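PDB 6MVF: beta-galactosidase/beta-glucuronidase from Faecalibacterium prausnitzii L2-6, which binds flavin mononucleotide and, as a family 2 glycoside hydrolase, probably hydrolyses beta-glucuronides or related beta-glycosides. Local coordinates for residues 588-593 and 652-657; 609-614 and 629-634. One frame throughout, in Å; residues are numbered along the deposited sequence.

Both contacts belong to the same beta domain near the C-terminus, far from the flavin site, and both are partly buried. Contact 1 is backbone pairing within one sheet: strand 590-592 adds itself in parallel to the last strand, carboxylates fastening its outer side and one face, with buried His588, Ala589 and Arg591 beside exposed Glu655. Contact 2 runs between strand 606-611 of that sheet and the loop after strand 624-629: buried Leu609, Cys611, Val629 and Leu631 pack under a salt bridge from exposed Lys614. The two meet at Lys653, whose N lies 2.9 Å from Gly634 O, a probable hydrogen bond. Contact 1 also reaches a second subunit, whereas no other chain touches contact 2.

Contact 1: residues 588-593 and 652-657; sequences HAQRAG and EKVETE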
ATOM      1  N   HIS A 588     -27.839  -8.511  29.213  1.00 34.99           N
ATOM      2  CA  HIS A 588     -28.868  -9.060  30.098  1.00 38.15           C
ATOM      3  C   HIS A 588     -29.546 -10.222  29.361  1.00 34.55           C
ATOM      4  O   HIS A 588     -30.733 -10.194  29.029  1.00 34.45           O
ATOM      5  CB  HIS A 588     -29.855  -7.969  30.512  1.00 31.90           C
ATOM      6  CG  HIS A 588     -30.775  -8.357  31.632  1.00 39.70           C
ATOM      7  ND1 HIS A 588     -31.513  -7.429  32.340  1.00 44.14           N
ATOM      8  CD2 HIS A 588     -31.091  -9.568  32.157  1.00 39.86           C
ATOM      9  CE1 HIS A 588     -32.231  -8.051  33.260  1.00 42.48           C
ATOM     10  NE2 HIS A 588     -31.997  -9.349  33.167  1.00 36.13           N
ATOM     11  N   ALA A 589     -28.734 -11.257  29.095  1.00 33.44           N
ATOM     12  CA  ALA A 589     -29.114 -12.318  28.163  1.00 31.16           C
ATOM     13  C   ALA A 589     -30.255 -13.182  28.701  1.00 33.11           C
ATOM     14  O   ALA A 589     -31.144 -13.589  27.943  1.00 33.50           O
ATOM     15  CB  ALA A 589     -27.896 -13.179  27.844  1.00 27.79           C
ATOM     16  N   GLN A 590     -30.254 -13.483  29.991  1.00 37.95           N
ATOM     17  CA  GLN A 590     -31.263 -14.349  30.594  1.00 38.66           C
ATOM     18  C   GLN A 590     -32.203 -13.503  31.445  1.00 36.94           C
ATOM     19  O   GLN A 590     -31.768 -12.863  32.406  1.00 38.23           O
ATOM     20  CB  GLN A 590     -30.590 -15.448  31.417  1.00 32.66           C
ATOM     21  CG  GLN A 590     -29.961 -16.540  30.554  1.00 34.04           C
ATOM     22  CD  GLN A 590     -28.919 -17.346  31.303  1.00 39.55           C
ATOM     23  OE1 GLN A 590     -28.464 -16.932  32.355  1.00 36.18           O
ATOM     24  NE2 GLN A 590     -28.529 -18.498  30.755  1.00 40.90           N
ATOM     25  N   ARG A 591     -33.486 -13.493  31.089  1.00 39.03           N
ATOM     26  CA  ARG A 591     -34.476 -12.605  31.695  1.00 35.24           C
ATOM     27  C   ARG A 591     -35.536 -13.418  32.423  1.00 34.44           C
ATOM     28  O   ARG A 591     -36.229 -14.234  31.807  1.00 39.21           O
ATOM     29  CB  ARG A 591     -35.134 -11.712  30.638  1.00 35.40           C
ATOM     30  CG  ARG A 591     -34.126 -10.980  29.789  1.00 33.59           C
ATOM     31  CD  ARG A 591     -34.445  -9.542  29.697  1.00 35.51           C
ATOM     32  NE  ARG A 591     -33.423  -8.789  28.985  1.00 38.85           N
ATOM     33  CZ  ARG A 591     -33.656  -7.591  28.466  1.00 34.49           C
ATOM     34  NH1 ARG A 591     -34.867  -7.068  28.594  1.00 35.56           N
ATOM     35  NH2 ARG A 591     -32.704  -6.926  27.821  1.00 27.96           N
ATOM     36  N   ALA A 592     -35.675 -13.171  33.724  1.00 42.38           N
ATOM     37  CA  ALA A 592     -36.697 -13.788  34.557  1.00 40.93           C
ATOM     38  C   ALA A 592     -37.866 -12.833  34.752  1.00 37.75           C
ATOM     39  O   ALA A 592     -37.681 -11.618  34.878  1.00 41.27           O
ATOM     40  CB  ALA A 592     -36.117 -14.186  35.915  1.00 40.41           C
ATOM     41  N   GLY A 593     -39.070 -13.387  34.771  1.00 40.27           N
ATOM     42  CA  GLY A 593     -40.268 -12.575  34.920  1.00 33.70           C
ATOM     43  C   GLY A 593     -41.328 -12.889  33.883  1.00 33.20           C
ATOM     44  O   GLY A 593     -41.027 -13.406  32.802  1.00 44.74           O
ATOM     45  N   GLU A 652     -33.101 -15.170  26.375  1.00 34.26           N
ATOM     46  CA  GLU A 652     -33.590 -16.422  26.937  1.00 29.99           C
ATOM     47  C   GLU A 652     -34.494 -16.114  28.121  1.00 34.07           C
ATOM     48  O   GLU A 652     -34.077 -15.427  29.061  1.00 34.93           O
ATOM     49  CB  GLU A 652     -32.436 -17.329  27.369  1.00 34.82           C
ATOM     50  CG  GLU A 652     -32.871 -18.771  27.697  1.00 38.09           C
ATOM     51  CD  GLU A 652     -31.762 -19.636  28.329  1.00 44.77           C
ATOM     52  OE1 GLU A 652     -30.654 -19.105  28.581  1.00 35.89           O
ATOM     53  OE2 GLU A 652     -32.011 -20.847  28.590  1.00 44.78           O
ATOM     54  N   LYS A 653     -35.726 -16.618  28.076  1.00 36.01           N
ATOM     55  CA  LYS A 653     -36.556 -16.638  29.272  1.00 33.59           C
ATOM     56  C   LYS A 653     -36.029 -17.670  30.264  1.00 31.57           C
ATOM     57  O   LYS A 653     -35.722 -18.810  29.900  1.00 37.44           O
ATOM     58  CB  LYS A 653     -38.013 -16.939  28.922  1.00 37.82           C
ATOM     59  CG  LYS A 653     -38.943 -16.740  30.129  1.00 42.75           C
ATOM     60  CD  LYS A 653     -40.412 -16.960  29.813  1.00 39.49           C
ATOM     61  CE  LYS A 653     -41.220 -16.895  31.101  1.00 40.54           C
ATOM     62  NZ  LYS A 653     -42.661 -16.707  30.855  1.00 52.17           N
ATOM     63  N   VAL A 654     -35.908 -17.266  31.523  1.00 38.05           N
ATOM     64  CA  VAL A 654     -35.427 -18.142  32.585  1.00 40.07           C
ATOM     65  C   VAL A 654     -36.295 -17.933  33.820  1.00 42.30           C
ATOM     66  O   VAL A 654     -37.017 -16.940  33.946  1.00 39.37           O
ATOM     67  CB  VAL A 654     -33.936 -17.906  32.931  1.00 33.27           C
ATOM     68  CG1 VAL A 654     -33.057 -18.355  31.796  1.00 31.40           C
ATOM     69  CG2 VAL A 654     -33.678 -16.443  33.244  1.00 35.89           C
ATOM     70  N   GLU A 655     -36.227 -18.900  34.730  1.00 42.44           N
ATOM     71  CA  GLU A 655     -37.022 -18.826  35.948  1.00 41.63           C
ATOM     72  C   GLU A 655     -36.384 -17.882  36.957  1.00 43.80           C
ATOM     73  O   GLU A 655     -37.069 -17.049  37.554  1.00 37.61           O
ATOM     74  CB  GLU A 655     -37.202 -20.227  36.542  1.00 49.08           C
ATOM     75  CG  GLU A 655     -38.136 -20.296  37.737  1.00 58.74           C
ATOM     76  CD  GLU A 655     -39.578 -19.925  37.392  1.00 75.86           C
ATOM     77  OE1 GLU A 655     -39.916 -19.786  36.189  1.00 68.27           O
ATOM     78  OE2 GLU A 655     -40.385 -19.775  38.337  1.00 81.44           O
ATOM     79  N   THR A 656     -35.076 -18.005  37.168  1.00 43.72           N
ATOM     80  CA  THR A 656     -34.340 -17.104  38.040  1.00 40.70           C
ATOM     81  C   THR A 656     -33.052 -16.701  37.341  1.00 40.54           C
ATOM     82  O   THR A 656     -32.338 -17.555  36.800  1.00 41.34           O
ATOM     83  CB  THR A 656     -34.033 -17.749  39.398  1.00 39.92           C
ATOM     84  OG1 THR A 656     -32.837 -18.531  39.304  1.00 53.59           O
ATOM     85  CG2 THR A 656     -35.163 -18.643  39.834  1.00 43.76           C
ATOM     86  N   GLU A 657     -32.752 -15.406  37.367  1.00 41.48           N
ATOM     87  CA  GLU A 657     -31.603 -14.909  36.639  1.00 36.97           C
ATOM     88  C   GLU A 657     -30.326 -15.309  37.365  1.00 42.81           C
ATOM     89  O   GLU A 657     -30.340 -15.509  38.583  1.00 37.48           O
ATOM     90  CB  GLU A 657     -31.690 -13.398  36.481  1.00 43.74           C
ATOM     91  CG  GLU A 657     -32.876 -12.984  35.601  1.00 43.76           C
ATOM     92  CD  GLU A 657     -32.912 -11.505  35.293  1.00 44.49           C
ATOM     93  OE1 GLU A 657     -31.914 -10.811  35.631  1.00 46.39           O
ATOM     94  OE2 GLU A 657     -33.938 -11.043  34.715  1.00 44.17           O
TER
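Gln590 and Glu652 sit side by side on one face of a short parallel strand pair, in which 590-592 forms an outermost strand of the sheet next to the last strand, 646-654. Arg591 bonds on both sides of Lys653, its N to Glu652 O (2.9 Å) and its O to Val654 N (3.1 Å). Such parallel first-to-last pairing is consistent with an immunoglobulin-like sandwich. The two long side chains point the same way, their amide and carboxylate planes 56° apart, and Gln590 NE2 donates to Glu652 OE1 at 3.1 Å, on its syn side but tilted out of the carboxylate plane. Glu652 OE1 also takes a salt bridge from Arg229 of the second subunit, which packs on Gln590 too. Val654 lies across Gln590, with CG2 set 3.7 Å from Gln590 CB.

Beyond the strand the chain turns back, and Glu657 brings its carboxylate to the other edge of 590-592. There the His588 ring meets it at a steep 74°, NE2 donating to OE2 of Glu657 from above the carboxylate plane. His588 gets there because its CG lies anti to the backbone N (chi1 -168°), which swings the ring to the carboxylate. Asn498 gives OE2 a further donor, and Arg591, turned to the opposite face from Gln590, sends its guanidinium to His588 O, Glu597 O and Gly585 O. On its anti lone pair, Glu657 OE2 accepts Ala592 N at 2.9 Å.

Contact 2: residues 609-614 and 629-634; sequences LYCNGK and VALDEG
Asp632 OD2 is gripped by two donors from the hairpin 609-614: Asn612 ND2 and Lys614 NZ. Both side chains run against that of Asp632 from the opposite direction. Lys614 NZ uses the syn lone pair of OD2 at 3.0 Å, making a salt bridge, and adds a weak bond to OD1. Asn612 ND2 arrives on the anti side, in its own amide plane but 34° out of the carboxylate plane, along an almost straight bond (169°). The other end of that amide is held too, since Asn612 OD1 accepts Val637 N, which fixes the rotation of the group. The lysine chain bends at chi3 (-104°), and the bend brings NZ round to the carboxylate. With an alanine in place of Asp632, Lys614 would probably lose its counter-charge and Asn612 ND2 its acceptor, setting the lysine end free to swing.

Beneath these polar groups the packing is apolar and buried. The Leu609 side chain crosses that of Val629 at about a right angle, CD2 3.7 Å from CG2, while Cys611 SG rests 3.8 Å from Val629 CG1 and close to Leu631 CD2. Val598 lies against both Leu609 and Val629. Residues 611-614 form a type I' turn, closed by Lys614 N to Cys611 O (3.1 Å) with Cys611 N to Lys614 O returning the bond, as in a two-residue beta-hairpin whose inward side chains pack on strand 624-629 and its following loop, consistent with a beta-sandwich.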
ATOM      1  N   LEU A 609     -41.370  -3.503  17.354  1.00 33.46           N
ATOM      2  CA  LEU A 609     -40.645  -4.604  17.970  1.00 30.99           C
ATOM      3  C   LEU A 609     -41.301  -5.939  17.637  1.00 33.28           C
ATOM      4  O   LEU A 609     -42.528  -6.059  17.628  1.00 32.69           O
ATOM      5  CB  LEU A 609     -40.574  -4.431  19.488  1.00 29.76           C
ATOM      6  CG  LEU A 609     -39.585  -5.405  20.140  1.00 36.08           C
ATOM      7  CD1 LEU A 609     -38.146  -5.240  19.554  1.00 24.86           C
ATOM      8  CD2 LEU A 609     -39.607  -5.245  21.652  1.00 32.33           C
ATOM      9  N   TYR A 610     -40.477  -6.947  17.381  1.00 33.25           N
ATOM     10  CA  TYR A 610     -40.959  -8.295  17.128  1.00 33.81           C
ATOM     11  C   TYR A 610     -40.299  -9.283  18.078  1.00 33.57           C
ATOM     12  O   TYR A 610     -39.120  -9.146  18.425  1.00 34.58           O
ATOM     13  CB  TYR A 610     -40.679  -8.737  15.692  1.00 33.17           C
ATOM     14  CG  TYR A 610     -41.429  -7.972  14.648  1.00 29.44           C
ATOM     15  CD1 TYR A 610     -40.842  -6.886  13.995  1.00 32.40           C
ATOM     16  CD2 TYR A 610     -42.719  -8.343  14.292  1.00 33.94           C
ATOM     17  CE1 TYR A 610     -41.525  -6.179  13.027  1.00 29.66           C
ATOM     18  CE2 TYR A 610     -43.417  -7.641  13.325  1.00 37.40           C
ATOM     19  CZ  TYR A 610     -42.813  -6.561  12.698  1.00 34.11           C
ATOM     20  OH  TYR A 610     -43.507  -5.883  11.736  1.00 35.68           O
ATOM     21  N   CYS A 611     -41.071 -10.295  18.468  1.00 29.27           N
ATOM     22  CA  CYS A 611     -40.605 -11.360  19.348  1.00 31.99           C
ATOM     23  C   CYS A 611     -40.963 -12.694  18.701  1.00 35.18           C
ATOM     24  O   CYS A 611     -42.144 -13.043  18.610  1.00 33.41           O
ATOM     25  CB  CYS A 611     -41.230 -11.237  20.732  1.00 27.58           C
ATOM     26  SG  CYS A 611     -40.407 -12.247  21.967  1.00 36.61           S
ATOM     27  N   ASN A 612     -39.946 -13.424  18.238  1.00 39.80           N
ATOM     28  CA  ASN A 612     -40.118 -14.649  17.453  1.00 38.03           C
ATOM     29  C   ASN A 612     -41.118 -14.445  16.317  1.00 38.77           C
ATOM     30  O   ASN A 612     -42.009 -15.266  16.084  1.00 34.11           O
ATOM     31  CB  ASN A 612     -40.524 -15.822  18.345  1.00 33.54           C
ATOM     32  CG  ASN A 612     -39.413 -16.235  19.289  1.00 39.55           C
ATOM     33  OD1 ASN A 612     -38.220 -16.078  18.971  1.00 32.87           O
ATOM     34  ND2 ASN A 612     -39.790 -16.757  20.462  1.00 32.38           N
ATOM     35  N   GLY A 613     -40.965 -13.317  15.614  1.00 31.64           N
ATOM     36  CA  GLY A 613     -41.777 -12.997  14.461  1.00 32.18           C
ATOM     37  C   GLY A 613     -43.132 -12.383  14.751  1.00 35.64           C
ATOM     38  O   GLY A 613     -43.773 -11.877  13.822  1.00 37.59           O
ATOM     39  N   LYS A 614     -43.598 -12.412  15.991  1.00 32.79           N
ATOM     40  CA  LYS A 614     -44.874 -11.804  16.340  1.00 36.55           C
ATOM     41  C   LYS A 614     -44.651 -10.357  16.779  1.00 37.22           C
ATOM     42  O   LYS A 614     -43.749 -10.072  17.576  1.00 32.02           O
ATOM     43  CB  LYS A 614     -45.559 -12.611  17.447  1.00 34.03           C
ATOM     44  CG  LYS A 614     -45.616 -14.112  17.155  1.00 37.76           C
ATOM     45  CD  LYS A 614     -46.041 -14.917  18.381  1.00 52.55           C
ATOM     46  CE  LYS A 614     -44.848 -15.640  19.044  1.00 55.26           C
ATOM     47  NZ  LYS A 614     -45.248 -16.389  20.281  1.00 59.15           N
ATOM     48  N   VAL A 629     -42.490  -6.984  27.088  1.00 31.20           N
ATOM     49  CA  VAL A 629     -42.503  -8.168  26.237  1.00 35.68           C
ATOM     50  C   VAL A 629     -42.714  -9.402  27.096  1.00 30.63           C
ATOM     51  O   VAL A 629     -41.984  -9.621  28.068  1.00 34.36           O
ATOM     52  CB  VAL A 629     -41.207  -8.285  25.415  1.00 37.74           C
ATOM     53  CG1 VAL A 629     -41.286  -9.513  24.490  1.00 35.49           C
ATOM     54  CG2 VAL A 629     -40.922  -6.961  24.634  1.00 26.63           C
ATOM     55  N   ALA A 630     -43.717 -10.202  26.735  1.00 35.14           N
ATOM     56  CA  ALA A 630     -43.905 -11.540  27.306  1.00 36.43           C
ATOM     57  C   ALA A 630     -43.084 -12.509  26.472  1.00 35.46           C
ATOM     58  O   ALA A 630     -43.531 -13.003  25.436  1.00 32.67           O
ATOM     59  CB  ALA A 630     -45.373 -11.940  27.317  1.00 31.39           C
ATOM     60  N   LEU A 631     -41.862 -12.771  26.929  1.00 36.26           N
ATOM     61  CA  LEU A 631     -41.003 -13.721  26.249  1.00 28.87           C
ATOM     62  C   LEU A 631     -41.661 -15.093  26.214  1.00 33.21           C
ATOM     63  O   LEU A 631     -42.337 -15.501  27.165  1.00 41.77           O
ATOM     64  CB  LEU A 631     -39.650 -13.797  26.954  1.00 31.60           C
ATOM     65  CG  LEU A 631     -38.824 -12.514  26.994  1.00 26.20           C
ATOM     66  CD1 LEU A 631     -37.611 -12.743  27.847  1.00 33.56           C
ATOM     67  CD2 LEU A 631     -38.403 -12.053  25.590  1.00 31.79           C
ATOM     68  N   ASP A 632     -41.495 -15.786  25.088  1.00 38.81           N
ATOM     69  CA  ASP A 632     -41.807 -17.205  24.996  1.00 31.21           C
ATOM     70  C   ASP A 632     -40.830 -18.017  25.838  1.00 38.01           C
ATOM     71  O   ASP A 632     -39.711 -17.587  26.134  1.00 35.78           O
ATOM     72  CB  ASP A 632     -41.728 -17.689  23.557  1.00 30.59           C
ATOM     73  CG  ASP A 632     -42.773 -17.070  22.683  1.00 46.53           C
ATOM     74  OD1 ASP A 632     -43.765 -16.538  23.240  1.00 48.26           O
ATOM     75  OD2 ASP A 632     -42.604 -17.126  21.440  1.00 48.42           O
ATOM     76  N   GLU A 633     -41.268 -19.208  26.231  1.00 43.30           N
ATOM     77  CA  GLU A 633     -40.376 -20.116  26.932  1.00 39.34           C
ATOM     78  C   GLU A 633     -39.227 -20.477  26.007  1.00 38.60           C
ATOM     79  O   GLU A 633     -39.422 -20.682  24.807  1.00 41.88           O
ATOM     80  CB  GLU A 633     -41.136 -21.367  27.382  1.00 37.51           C
ATOM     81  CG  GLU A 633     -40.959 -21.703  28.864  1.00 56.77           C
ATOM     82  CD  GLU A 633     -41.535 -20.637  29.806  1.00 61.36           C
ATOM     83  OE1 GLU A 633     -42.478 -19.922  29.395  1.00 63.15           O
ATOM     84  OE2 GLU A 633     -41.045 -20.511  30.957  1.00 58.67           O
ATOM     85  N   GLY A 634     -38.019 -20.501  26.554  1.00 37.15           N
ATOM     86  CA  GLY A 634     -36.851 -20.783  25.743  1.00 29.10           C
ATOM     87  C   GLY A 634     -36.214 -19.531  25.181  1.00 35.39           C
ATOM     88  O   GLY A 634     -36.196 -18.483  25.840  1.00 32.78           O
TER